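PDB 4Z8N: reticulocyte-binding protein 2a from Plasmodium vivax, which probably binds a receptor on the surface of red blood cells through its erythrocyte-binding domain, a step in the parasite's invasion of its host cell. Local coordinates for residues Ala117-Glu120 and Ser121-Arg125. Numbering follows the deposited sequence.
Sequences ANME and SYTDR
The carbonyl oxygen M119 O is gripped twice by T123, in the first turn of the helix 119-136 of this largely helical erythrocyte-binding domain. T123 N donates to M119 O at 2.9 Å, the ordinary i to i+4 helical bond, and the hydroxyl T123 OG1 donates to the same M119 O at 2.8 Å. The two donors approach from opposite faces of the carbonyl plane. The hydroxyl can fold back in this way because OG1 lies beside its own backbone N (chi1 -59°), a common means by which threonine satisfies its polar group within a helix. One residue earlier, N118 occupies the N-cap position; its side chain does not cap, but N118 O receives Y122 N in a nearly straight bond of 2.9 Å. The N118 side chain instead lies against the tyrosine: N118 CB sits over one face of the Y122 ring, 4.0 Å from the centroid, in a CH-pi contact displaced toward the rim, with the amide plane turned 71° from the ring. Q66 of helix 42-69 joins the pair, its OE1 hydrogen-bonded to both N118 ND2 and Y122 OH, while L59 and I63 pack against the tyrosine. On the exposed side, E120, a calcium-binding residue of this protein although no calcium is bound to this chain, accepts D124 N at its carbonyl. The D124 carboxylate also comes near that carbonyl, but D124 OD1 and E120 O, 3.0 Å apart, are both acceptors and form no hydrogen bond.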
loop_
_atom_site.group_PDB
_atom_site.type_symbol
_atom_site.label_atom_id
_atom_site.label_comp_id
_atom_site.label_asym_id
_atom_site.label_seq_id
_atom_site.Cartn_x
_atom_site.Cartn_y
_atom_site.Cartn_z
ATOM N N ALA A 117 -15.670 -3.090 0.330
ATOM C CA ALA A 117 -16.860 -3.936 0.291
ATOM C C ALA A 117 -16.463 -5.384 0.014
ATOM O O ALA A 117 -15.523 -5.640 -0.743
ATOM C CB ALA A 117 -17.840 -3.436 -0.758
ATOM N N ASN A 118 -17.166 -6.317 0.653
ATOM C CA ASN A 118 -16.919 -7.753 0.495
ATOM C C ASN A 118 -15.519 -8.186 0.935
ATOM O O ASN A 118 -15.067 -9.276 0.584
ATOM C CB ASN A 118 -17.145 -8.172 -0.958
ATOM C CG ASN A 118 -18.487 -7.724 -1.491
ATOM O OD1 ASN A 118 -19.528 -7.984 -0.884
ATOM N ND2 ASN A 118 -18.472 -7.035 -2.627
ATOM N N MET A 119 -14.846 -7.331 1.703
ATOM C CA MET A 119 -13.487 -7.590 2.182
ATOM C C MET A 119 -13.392 -8.930 2.893
ATOM O O MET A 119 -12.425 -9.677 2.743
ATOM C CB MET A 119 -13.041 -6.461 3.118
ATOM C CG MET A 119 -12.105 -6.878 4.243
ATOM S SD MET A 119 -11.705 -5.504 5.344
ATOM C CE MET A 119 -13.327 -4.795 5.620
ATOM N N GLU A 120 -14.438 -9.227 3.647
ATOM C CA GLU A 120 -14.512 -10.409 4.482
ATOM C C GLU A 120 -14.712 -11.677 3.670
ATOM O O GLU A 120 -14.084 -12.707 3.933
ATOM C CB GLU A 120 -15.652 -10.242 5.469
ATOM C CG GLU A 120 -15.734 -11.306 6.500
ATOM C CD GLU A 120 -16.710 -10.931 7.589
ATOM O OE1 GLU A 120 -17.936 -11.051 7.379
ATOM O OE2 GLU A 120 -16.242 -10.463 8.646
ATOM N N SER A 121 -15.612 -11.593 2.695
ATOM C CA SER A 121 -15.866 -12.692 1.778
ATOM C C SER A 121 -14.627 -12.973 0.934
ATOM O O SER A 121 -14.290 -14.129 0.678
ATOM C CB SER A 121 -17.063 -12.371 0.884
ATOM O OG SER A 121 -18.233 -12.164 1.655
ATOM N N TYR A 122 -13.950 -11.908 0.513
ATOM C CA TYR A 122 -12.715 -12.035 -0.256
ATOM C C TYR A 122 -11.615 -12.727 0.545
ATOM O O TYR A 122 -10.966 -13.648 0.052
ATOM C CB TYR A 122 -12.230 -10.661 -0.723
ATOM C CG TYR A 122 -13.089 -10.043 -1.799
ATOM C CD1 TYR A 122 -13.857 -10.837 -2.642
ATOM C CD2 TYR A 122 -13.127 -8.666 -1.981
ATOM C CE1 TYR A 122 -14.643 -10.278 -3.630
ATOM C CE2 TYR A 122 -13.912 -8.098 -2.970
ATOM C CZ TYR A 122 -14.667 -8.911 -3.791
ATOM O OH TYR A 122 -15.450 -8.357 -4.777
ATOM N N THR A 123 -11.412 -12.271 1.778
ATOM C CA THR A 123 -10.404 -12.843 2.667
ATOM C C THR A 123 -10.668 -14.324 2.948
ATOM O O THR A 123 -9.738 -15.131 3.006
ATOM C CB THR A 123 -10.347 -12.078 4.005
ATOM O OG1 THR A 123 -10.049 -10.700 3.755
ATOM C CG2 THR A 123 -9.286 -12.665 4.925
ATOM N N ASP A 124 -11.942 -14.670 3.118
ATOM C CA ASP A 124 -12.340 -16.049 3.386
ATOM C C ASP A 124 -11.958 -16.979 2.241
ATOM O O ASP A 124 -11.457 -18.078 2.466
ATOM C CB ASP A 124 -13.846 -16.133 3.646
ATOM C CG ASP A 124 -14.243 -15.538 4.985
ATOM O OD1 ASP A 124 -13.353 -15.024 5.697
ATOM O OD2 ASP A 124 -15.445 -15.582 5.325
ATOM N N ARG A 125 -12.189 -16.530 1.012
ATOM C CA ARG A 125 -11.873 -17.334 -0.163
ATOM C C ARG A 125 -10.371 -17.503 -0.339
ATOM O O ARG A 125 -9.906 -18.566 -0.746
ATOM C CB ARG A 125 -12.474 -16.710 -1.419
ATOM C CG ARG A 125 -13.986 -16.668 -1.421
ATOM C CD ARG A 125 -14.476 -15.975 -2.667
ATOM N NE ARG A 125 -14.124 -16.728 -3.866
ATOM C CZ ARG A 125 -14.282 -16.274 -5.104
ATOM N NH1 ARG A 125 -14.763 -15.058 -5.301
ATOM N NH2 ARG A 125 -13.942 -17.024 -6.142
#